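Local coordinates for protein Sodium/sialic acid symporter SiaT (Proteus mirabilis, PDB 5NV9) that couples the inward sodium gradient to the uptake of the sialic acid N-acetylneuraminic acid across the bacterial inner membrane, at residues A[53-58]-A[278-283]; A[183-188]-A[340-345]; A[433-438]-A[474-479]. All coordinates share one frame; numbering follows the deposited sequence.

Contact 1. Residues A[53-58]-A[278-283]. With NA (sodium ion), chain B; SLB (N-acetyl-beta-neuraminic acid), chain D.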
loop_
_atom_site.group_PDB
_atom_site.type_symbol
_atom_site.label_atom_id
_atom_site.label_comp_id
_atom_site.label_asym_id
_atom_site.label_seq_id
_atom_site.Cartn_x
_atom_site.Cartn_y
_atom_site.Cartn_z
ATOM N N SER A 53 5.716 3.878 9.674
ATOM C CA SER A 53 4.807 2.745 9.474
ATOM C C SER A 53 3.837 2.992 8.298
ATOM O O SER A 53 3.471 2.034 7.584
ATOM C CB SER A 53 3.982 2.468 10.762
ATOM O OG SER A 53 3.068 1.401 10.524
ATOM N N VAL A 54 3.451 4.259 8.107
ATOM C CA VAL A 54 2.540 4.639 6.987
ATOM C C VAL A 54 3.318 4.429 5.688
ATOM O O VAL A 54 2.823 3.840 4.783
ATOM C CB VAL A 54 2.106 6.144 7.029
ATOM C CG1 VAL A 54 1.502 6.563 5.700
ATOM C CG2 VAL A 54 1.134 6.442 8.137
ATOM N N PHE A 55 4.565 4.924 5.626
ATOM C CA PHE A 55 5.439 4.764 4.431
ATOM C C PHE A 55 5.645 3.280 4.109
ATOM O O PHE A 55 5.517 2.873 2.954
ATOM C CB PHE A 55 6.772 5.521 4.621
ATOM C CG PHE A 55 7.738 5.420 3.451
ATOM C CD1 PHE A 55 7.478 6.089 2.276
ATOM C CD2 PHE A 55 8.938 4.686 3.555
ATOM C CE1 PHE A 55 8.349 6.013 1.211
ATOM C CE2 PHE A 55 9.810 4.609 2.487
ATOM C CZ PHE A 55 9.520 5.283 1.321
ATOM N N ALA A 56 5.925 2.463 5.134
ATOM C CA ALA A 56 6.232 1.026 4.933
ATOM C C ALA A 56 4.971 0.212 4.588
ATOM O O ALA A 56 5.052 -0.735 3.835
ATOM C CB ALA A 56 6.929 0.422 6.137
ATOM N N THR A 57 3.836 0.615 5.109
ATOM C CA THR A 57 2.497 0.064 4.755
ATOM C C THR A 57 2.244 0.313 3.256
ATOM O O THR A 57 1.899 -0.596 2.566
ATOM C CB THR A 57 1.374 0.680 5.655
ATOM O OG1 THR A 57 1.536 0.268 7.021
ATOM C CG2 THR A 57 -0.112 0.318 5.198
ATOM N N THR A 58 2.459 1.533 2.742
ATOM C CA THR A 58 2.086 1.836 1.335
ATOM C C THR A 58 3.083 1.285 0.324
ATOM O O THR A 58 2.696 0.852 -0.760
ATOM C CB THR A 58 1.907 3.351 1.082
ATOM O OG1 THR A 58 3.118 4.025 1.442
ATOM C CG2 THR A 58 0.767 3.927 1.897
ATOM N N ALA A 278 5.881 12.237 4.888
ATOM C CA ALA A 278 6.301 13.152 3.812
ATOM C C ALA A 278 7.801 13.233 3.510
ATOM O O ALA A 278 8.202 13.198 2.351
ATOM C CB ALA A 278 5.749 14.521 4.028
ATOM N N LYS A 279 8.630 13.305 4.538
ATOM C CA LYS A 279 10.078 13.285 4.361
ATOM C C LYS A 279 10.561 12.034 3.628
ATOM O O LYS A 279 11.328 12.152 2.676
ATOM C CB LYS A 279 10.750 13.382 5.694
ATOM C CG LYS A 279 10.567 14.766 6.308
ATOM C CD LYS A 279 10.941 14.747 7.778
ATOM C CE LYS A 279 11.059 16.152 8.325
ATOM N NZ LYS A 279 11.842 16.078 9.586
ATOM N N LEU A 280 10.035 10.864 4.017
ATOM C CA LEU A 280 10.409 9.599 3.380
ATOM C C LEU A 280 9.985 9.508 1.917
ATOM O O LEU A 280 10.757 9.029 1.066
ATOM C CB LEU A 280 9.873 8.391 4.181
ATOM C CG LEU A 280 10.600 8.170 5.507
ATOM C CD1 LEU A 280 9.807 7.253 6.457
ATOM C CD2 LEU A 280 11.977 7.562 5.227
ATOM N N VAL A 281 8.759 9.989 1.610
ATOM C CA VAL A 281 8.221 9.923 0.296
ATOM C C VAL A 281 8.962 10.927 -0.612
ATOM O O VAL A 281 9.103 10.711 -1.818
ATOM C CB VAL A 281 6.688 10.155 0.327
ATOM C CG1 VAL A 281 6.138 10.242 -1.074
ATOM C CG2 VAL A 281 5.999 9.025 1.079
ATOM N N ALA A 282 9.406 12.038 -0.041
ATOM C CA ALA A 282 10.153 13.013 -0.815
ATOM C C ALA A 282 11.588 12.538 -1.178
ATOM O O ALA A 282 12.178 13.045 -2.125
ATOM C CB ALA A 282 10.215 14.343 -0.059
ATOM N N ILE A 283 12.138 11.567 -0.468
ATOM C CA ILE A 283 13.554 11.215 -0.615
ATOM C C ILE A 283 13.737 9.805 -1.125
ATOM O O ILE A 283 14.365 9.581 -2.164
ATOM C CB ILE A 283 14.304 11.367 0.710
ATOM C CG1 ILE A 283 14.262 12.795 1.149
ATOM C CG2 ILE A 283 15.753 10.929 0.552
ATOM C CD1 ILE A 283 14.681 13.789 0.100
HETATM NA NA NA B . 5.705 -2.426 2.682
HETATM C C1 SLB D . 3.110 -0.083 -3.434
HETATM C C2 SLB D . 2.422 1.232 -3.679
HETATM C C3 SLB D . 1.937 1.275 -5.109
HETATM C C4 SLB D . 1.408 2.669 -5.515
HETATM C C5 SLB D . 2.579 3.628 -5.303
HETATM C C6 SLB D . 3.051 3.564 -3.835
HETATM C C7 SLB D . 4.243 4.471 -3.502
HETATM C C8 SLB D . 4.659 4.339 -2.061
HETATM C C9 SLB D . 5.732 5.362 -1.690
HETATM C C10 SLB D . 2.825 5.718 -6.591
HETATM C C11 SLB D . 2.519 7.192 -6.536
HETATM N N5 SLB D . 2.200 5.008 -5.641
HETATM O O1A SLB D . 4.378 -0.138 -3.590
HETATM O O1B SLB D . 2.381 -1.102 -3.128
HETATM O O2 SLB D . 1.304 1.419 -2.765
HETATM O O4 SLB D . 0.997 2.694 -6.925
HETATM O O6 SLB D . 3.443 2.234 -3.503
HETATM O O7 SLB D . 5.386 4.118 -4.288
HETATM O O8 SLB D . 3.529 4.500 -1.212
HETATM O O9 SLB D . 5.242 6.724 -1.761
HETATM O O10 SLB D . 3.626 5.225 -7.403
#
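Phe55 meets Leu280 and Val281 where helix 47-58, the first half of the broken helix of the LeuT fold, packs on helix 267-301. Its side chain can be followed outward. CB lies beside the methyl CD1 of Leu280. With CG anti to the backbone N (chi1 -180°), the ring is carried across to the other helix, and its CG comes 3.7 Å from Leu280 CB. That same methylene sits almost over the ring centre, only 12° off the normal, which makes a CH-pi contact on one face. CD2 is shared between Leu280 CB and CD1. On the other flank, CD1 of Phe55 touches Val281 CG2 at 3.5 Å, close to the ring plane, so Leu280 takes a face and Val281 an edge. Farther out, CE1 also nears that valine methyl. C9 of the bound sialic acid approaches the ring obliquely, 4.0 Å from Phe55 CE1. CZ ends beside the carbonyl oxygen of Leu280.

Val281 itself faces two ways: while CG2 packs on the ring, its CG1 lies 3.7 Å from the sugar O9. One turn beyond Phe55, Thr58 OG1 forms a 2.7 Å hydrogen bond with the sugar O8, in which either hydroxyl could be the donor. Gln82 of the pocket also touches Val281. On a different side of the same helix, Ala56 O binds a sodium ion at 2.1 Å, together with oxygens of Leu59, Ala339, Ser342 and Ser343.

The side chains that join the helices are therefore apolar, while Ala56 O and Thr58 OG1 on the same helix serve the ion and the substrate. Such a division lets Phe55 and Val281 form a hydrophobic flank beside the glycerol tail of the sugar, and is consistent with coupled binding of both solutes.

Contact 2. Residues A[183-188]-A[340-345]. With NA (sodium ion), chain B; NA (sodium ion), chain C.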
loop_
_atom_site.group_PDB
_atom_site.type_symbol
_atom_site.label_atom_id
_atom_site.label_comp_id
_atom_site.label_asym_id
_atom_site.label_seq_id
_atom_site.Cartn_x
_atom_site.Cartn_y
_atom_site.Cartn_z
ATOM N N VAL A 183 8.668 -0.072 11.244
ATOM C CA VAL A 183 9.699 0.958 11.411
ATOM C C VAL A 183 11.024 0.376 10.991
ATOM O O VAL A 183 11.812 1.017 10.266
ATOM C CB VAL A 183 9.782 1.494 12.863
ATOM C CG1 VAL A 183 10.998 2.395 13.106
ATOM C CG2 VAL A 183 8.512 2.229 13.256
ATOM N N ILE A 184 11.268 -0.858 11.400
ATOM C CA ILE A 184 12.544 -1.518 11.085
ATOM C C ILE A 184 12.538 -1.811 9.581
ATOM O O ILE A 184 13.548 -1.626 8.887
ATOM C CB ILE A 184 12.718 -2.852 11.873
ATOM C CG1 ILE A 184 12.788 -2.600 13.393
ATOM C CG2 ILE A 184 13.956 -3.629 11.388
ATOM C CD1 ILE A 184 12.484 -3.849 14.218
ATOM N N GLN A 185 11.393 -2.310 9.091
ATOM C CA GLN A 185 11.313 -2.730 7.688
ATOM C C GLN A 185 11.342 -1.535 6.801
ATOM O O GLN A 185 11.949 -1.606 5.764
ATOM C CB GLN A 185 10.074 -3.567 7.409
ATOM C CG GLN A 185 10.100 -4.889 8.149
ATOM C CD GLN A 185 8.761 -5.494 8.308
ATOM O OE1 GLN A 185 7.732 -4.784 8.377
ATOM N NE2 GLN A 185 8.727 -6.848 8.247
ATOM N N GLY A 186 10.707 -0.444 7.234
ATOM C CA GLY A 186 10.706 0.817 6.507
ATOM C C GLY A 186 12.089 1.429 6.312
ATOM O O GLY A 186 12.448 1.959 5.228
ATOM N N LEU A 187 12.869 1.348 7.368
ATOM C CA LEU A 187 14.186 1.930 7.339
ATOM C C LEU A 187 15.127 0.974 6.623
ATOM O O LEU A 187 16.036 1.412 5.978
ATOM C CB LEU A 187 14.659 2.288 8.736
ATOM C CG LEU A 187 13.750 3.301 9.404
ATOM C CD1 LEU A 187 14.121 3.453 10.856
ATOM C CD2 LEU A 187 13.805 4.654 8.721
ATOM N N LEU A 188 14.877 -0.322 6.717
ATOM C CA LEU A 188 15.686 -1.317 6.023
ATOM C C LEU A 188 15.527 -1.244 4.504
ATOM O O LEU A 188 16.483 -1.294 3.798
ATOM C CB LEU A 188 15.325 -2.748 6.558
ATOM C CG LEU A 188 16.072 -3.914 5.917
ATOM C CD1 LEU A 188 17.590 -3.739 6.140
ATOM C CD2 LEU A 188 15.638 -5.267 6.485
ATOM N N ALA A 340 7.704 -6.205 1.350
ATOM C CA ALA A 340 6.535 -7.073 1.249
ATOM C C ALA A 340 5.785 -7.211 2.596
ATOM O O ALA A 340 4.571 -6.931 2.686
ATOM C CB ALA A 340 6.993 -8.393 0.757
ATOM N N GLN A 341 6.514 -7.615 3.644
ATOM C CA GLN A 341 5.963 -7.888 4.954
ATOM C C GLN A 341 5.390 -6.699 5.716
ATOM O O GLN A 341 4.422 -6.843 6.406
ATOM C CB GLN A 341 7.005 -8.607 5.798
ATOM C CG GLN A 341 7.273 -10.010 5.261
ATOM C CD GLN A 341 8.356 -10.762 6.008
ATOM O OE1 GLN A 341 9.389 -10.197 6.380
ATOM N NE2 GLN A 341 8.132 -12.086 6.213
ATOM N N SER A 342 5.989 -5.523 5.616
ATOM C CA SER A 342 5.434 -4.402 6.224
ATOM C C SER A 342 4.046 -4.055 5.602
ATOM O O SER A 342 3.231 -3.462 6.237
ATOM C CB SER A 342 6.383 -3.200 6.072
ATOM O OG SER A 342 6.781 -3.041 4.718
ATOM N N SER A 343 3.828 -4.390 4.351
ATOM C CA SER A 343 2.523 -4.123 3.681
ATOM C C SER A 343 1.512 -5.221 4.003
ATOM O O SER A 343 0.340 -4.932 4.321
ATOM C CB SER A 343 2.762 -3.996 2.155
ATOM O OG SER A 343 3.491 -2.780 1.890
ATOM N N ILE A 344 1.998 -6.474 3.980
ATOM C CA ILE A 344 1.175 -7.617 4.352
ATOM C C ILE A 344 0.655 -7.533 5.835
ATOM O O ILE A 344 -0.565 -7.759 6.122
ATOM C CB ILE A 344 1.882 -8.936 4.145
ATOM C CG1 ILE A 344 2.114 -9.178 2.654
ATOM C CG2 ILE A 344 1.091 -10.099 4.735
ATOM C CD1 ILE A 344 3.050 -10.334 2.420
ATOM N N SER A 345 1.533 -7.153 6.742
ATOM C CA SER A 345 1.155 -7.150 8.133
ATOM C C SER A 345 0.076 -6.077 8.371
ATOM O O SER A 345 -0.910 -6.316 9.092
ATOM C CB SER A 345 2.362 -6.891 8.975
ATOM O OG SER A 345 2.804 -5.548 8.768
HETATM NA NA NA B . 5.705 -2.426 2.682
HETATM NA NA NA C . 2.815 -3.060 8.517
#
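The carboxamide planes of Gln185 and Gln341 lie 35° apart, on side chains that cross at about a right angle. Both neighbours of the Gln185 amide lie on one side of its plane, displaced outward: Ser342 CB near the oxygen end and Gln341 CB near the nitrogen end. OE1 of Gln185 is 3.1 Å from Ser342 CB, a tight contact of oxygen against carbon. NE2 of Gln185 rests 3.5 Å from Gln341 CB. Although OE1 also nears the backbone N of Ser342, the angle is too poor for a bond, and both glutamines find their strongest polar partner in Tyr17.

Ser342, pressed by Gln185, serves two ions. Its OG, held between the backbone N and the carbonyl carbon (chi1 50°), binds the sodium of the conserved Na2 site at 2.4 Å and is also hydrogen-bonded to Ala338. Ser343 OG joins it on that ion. The carbonyl O of Ser342 instead binds the Na3 sodium, as does Ser345 OG at 2.5 Å; Ser345 OG additionally donates to Gln341 O, in the carbonyl plane on a lone pair. Asp182, just ahead of Val183, and Ser346 also bind Na3.

Filling one site could influence the other, since Ser342 ligates both ions, and Gln185 packs on the very residue that bridges them.

Contact 3. Residues A[433-438]-A[474-479]. With LMT (dodecyl-beta-D-maltoside), chain E.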
loop_
_atom_site.group_PDB
_atom_site.type_symbol
_atom_site.label_atom_id
_atom_site.label_comp_id
_atom_site.label_asym_id
_atom_site.label_seq_id
_atom_site.Cartn_x
_atom_site.Cartn_y
_atom_site.Cartn_z
ATOM N N ALA A 433 -27.783 10.313 3.242
ATOM C CA ALA A 433 -27.722 8.871 3.092
ATOM C C ALA A 433 -28.215 8.346 1.781
ATOM O O ALA A 433 -27.640 7.456 1.125
ATOM C CB ALA A 433 -28.485 8.241 4.211
ATOM N N GLY A 434 -29.345 8.876 1.352
ATOM C CA GLY A 434 -29.886 8.424 0.117
ATOM C C GLY A 434 -29.088 8.871 -1.079
ATOM O O GLY A 434 -28.890 8.104 -1.969
ATOM N N SER A 435 -28.638 10.116 -1.105
ATOM C CA SER A 435 -27.896 10.591 -2.224
ATOM C C SER A 435 -26.505 9.912 -2.335
ATOM O O SER A 435 -25.977 9.715 -3.431
ATOM C CB SER A 435 -27.828 12.122 -2.179
ATOM O OG SER A 435 -26.697 12.621 -1.493
ATOM N N ALA A 436 -25.928 9.557 -1.199
ATOM C CA ALA A 436 -24.726 8.742 -1.188
ATOM C C ALA A 436 -25.006 7.356 -1.866
ATOM O O ALA A 436 -24.207 6.922 -2.722
ATOM C CB ALA A 436 -24.157 8.589 0.234
ATOM N N VAL A 437 -26.142 6.704 -1.544
ATOM C CA VAL A 437 -26.503 5.433 -2.167
ATOM C C VAL A 437 -26.692 5.564 -3.688
ATOM O O VAL A 437 -26.172 4.751 -4.411
ATOM C CB VAL A 437 -27.710 4.758 -1.492
ATOM C CG1 VAL A 437 -28.208 3.580 -2.314
ATOM C CG2 VAL A 437 -27.292 4.261 -0.119
ATOM N N VAL A 438 -27.441 6.574 -4.161
ATOM C CA VAL A 438 -27.534 6.845 -5.618
ATOM C C VAL A 438 -26.135 7.004 -6.234
ATOM O O VAL A 438 -25.831 6.420 -7.271
ATOM C CB VAL A 438 -28.389 8.095 -5.903
ATOM C CG1 VAL A 438 -28.322 8.418 -7.388
ATOM C CG2 VAL A 438 -29.797 7.844 -5.423
ATOM N N THR A 474 -24.256 14.796 -5.033
ATOM C CA THR A 474 -24.549 16.213 -4.898
ATOM C C THR A 474 -25.902 16.614 -5.584
ATOM O O THR A 474 -26.844 17.178 -4.970
ATOM C CB THR A 474 -23.354 17.006 -5.429
ATOM O OG1 THR A 474 -22.187 16.663 -4.645
ATOM C CG2 THR A 474 -23.634 18.487 -5.285
ATOM N N ILE A 475 -26.044 16.280 -6.843
ATOM C CA ILE A 475 -27.249 16.697 -7.542
ATOM C C ILE A 475 -28.548 16.044 -7.047
ATOM O O ILE A 475 -29.582 16.669 -7.143
ATOM C CB ILE A 475 -27.101 16.595 -9.105
ATOM C CG1 ILE A 475 -26.855 15.177 -9.556
ATOM C CG2 ILE A 475 -25.997 17.502 -9.602
ATOM C CD1 ILE A 475 -26.307 15.060 -10.983
ATOM N N THR A 476 -28.528 14.808 -6.555
ATOM C CA THR A 476 -29.712 14.145 -5.984
ATOM C C THR A 476 -30.031 14.351 -4.513
ATOM O O THR A 476 -31.079 13.879 -4.068
ATOM C CB THR A 476 -29.660 12.621 -6.191
ATOM O OG1 THR A 476 -28.574 12.044 -5.470
ATOM C CG2 THR A 476 -29.502 12.318 -7.656
ATOM N N ALA A 477 -29.126 14.979 -3.767
ATOM C CA ALA A 477 -29.339 15.370 -2.346
ATOM C C ALA A 477 -30.725 15.988 -2.035
ATOM O O ALA A 477 -31.320 15.622 -1.042
ATOM C CB ALA A 477 -28.226 16.317 -1.884
ATOM N N PRO A 478 -31.237 16.913 -2.878
ATOM C CA PRO A 478 -32.554 17.509 -2.540
ATOM C C PRO A 478 -33.749 16.573 -2.680
ATOM O O PRO A 478 -34.864 16.896 -2.229
ATOM C CB PRO A 478 -32.680 18.670 -3.536
ATOM C CG PRO A 478 -31.306 18.974 -3.989
ATOM C CD PRO A 478 -30.541 17.694 -3.930
ATOM N N LEU A 479 -33.540 15.410 -3.282
ATOM C CA LEU A 479 -34.607 14.411 -3.375
ATOM C C LEU A 479 -34.860 13.537 -2.159
ATOM O O LEU A 479 -35.828 12.766 -2.162
ATOM C CB LEU A 479 -34.304 13.459 -4.514
ATOM C CG LEU A 479 -34.024 14.123 -5.861
ATOM C CD1 LEU A 479 -33.487 13.071 -6.852
ATOM C CD2 LEU A 479 -35.297 14.778 -6.324
HETATM C C1B LMT E . -40.145 10.157 2.589
HETATM C C2B LMT E . -40.880 9.443 3.719
HETATM C C3B LMT E . -42.351 9.340 3.365
HETATM C C4B LMT E . -42.895 10.749 3.226
HETATM C C5B LMT E . -42.006 11.595 2.283
HETATM C C6B LMT E . -42.406 13.061 2.325
HETATM O O1B LMT E . -40.507 9.513 1.386
HETATM O O2B LMT E . -40.312 8.135 3.928
HETATM O O3B LMT E . -43.103 8.644 4.358
HETATM O "O4'" LMT E . -44.266 10.633 2.774
HETATM O O5B LMT E . -40.598 11.498 2.534
HETATM O O6B LMT E . -43.751 13.031 1.861
HETATM C "C1'" LMT E . -37.426 8.785 -1.405
HETATM C "C2'" LMT E . -37.715 10.244 -1.012
HETATM C "C3'" LMT E . -38.438 10.387 0.303
HETATM C "C4'" LMT E . -39.628 9.445 0.293
HETATM C "C5'" LMT E . -39.009 8.071 0.221
HETATM C "C6'" LMT E . -39.847 6.856 0.101
HETATM O "O1'" LMT E . -37.361 8.482 -2.784
HETATM O "O2'" LMT E . -36.544 11.007 -0.739
HETATM O "O3'" LMT E . -38.691 11.777 0.442
HETATM O "O5'" LMT E . -38.513 7.944 -1.084
HETATM O "O6'" LMT E . -39.185 6.118 -0.974
HETATM C C1 LMT E . -36.375 9.205 -3.465
HETATM C C2 LMT E . -36.938 9.715 -4.762
HETATM C C3 LMT E . -35.738 10.197 -5.558
HETATM C C4 LMT E . -34.900 9.059 -6.092
HETATM C C5 LMT E . -33.920 9.615 -7.093
HETATM C C6 LMT E . -33.333 8.548 -7.990
HETATM C C7 LMT E . -32.938 9.246 -9.291
HETATM C C8 LMT E . -32.545 8.256 -10.386
HETATM C C9 LMT E . -31.103 7.785 -10.219
HETATM C C10 LMT E . -30.957 6.286 -10.487
HETATM C C11 LMT E . -29.681 6.005 -11.270
HETATM C C12 LMT E . -28.936 4.835 -10.680
#
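Ser435, near the start of helix 433-452, approaches Ala477, in the turn that follows helix 459-475, with their CA atoms 5.0 Å apart. This is the open end of an antiparallel helical hairpin, away from the connection between its helices, the last two transmembrane helices of the chain, on the cytoplasmic side of the LeuT-fold transporter. Beyond Thr476 the backbone tightens into a 3-10 turn, where Leu479 N bonds to Thr476 O.

Across the interface, Ser435 CB does most of the touching: it lies 3.4 Å from Thr476 OG1 and comes against the backbone N of Ala477. The Ser435 hydroxyl runs past the CA and CB of Ala477 and is hydrogen-bonded to Gly473 O. Thr476 OG1, meanwhile, bonds to Ala472 O, one turn back in the chain. Its first torsion (chi1 65°) turns OG1 toward that carbonyl and leaves CG2 to meet Val438 CG1 tip to tip, at 4.1 Å. The two hydroxyls thus have carbonyl partners in the residues leading into 474-479, and the two segments meet by van der Waals contact, Thr476 OG1 resting on the carbon of Ser435. Asn432 adds a polar tie, bonding through OD1 to Ser435 N and through ND2 to Ala477 O.

A dodecyl maltoside chain lies along this surface, where a lipid might sit in the membrane. C9 of the detergent meets Val438, and its C5 packs 3.5 Å from Leu479 CD1.

Contacts 1 and 2 share the buried centre of the transporter, whereas contact 3 lies about 36 Å from the first and about 41 Å from the second, centre to centre, beside bound detergent. The first two also touch: helix 47-58 meets helix 328-361 through a probable hydrogen bond of Ser343 OG with Thr57 O, and the Na2 sodium belongs to both. Their chemistry nonetheless diverges. Contact 1 joins its helices by aromatic and aliphatic carbon, contact 2 by amide against serine, among ion ligands. Contact 3 uses short side chains (serine, threonine, alanine, valine) at a helix-hairpin end and holds neither sodium nor sialic acid; its hydroxyls serve nearby backbone carbonyls instead.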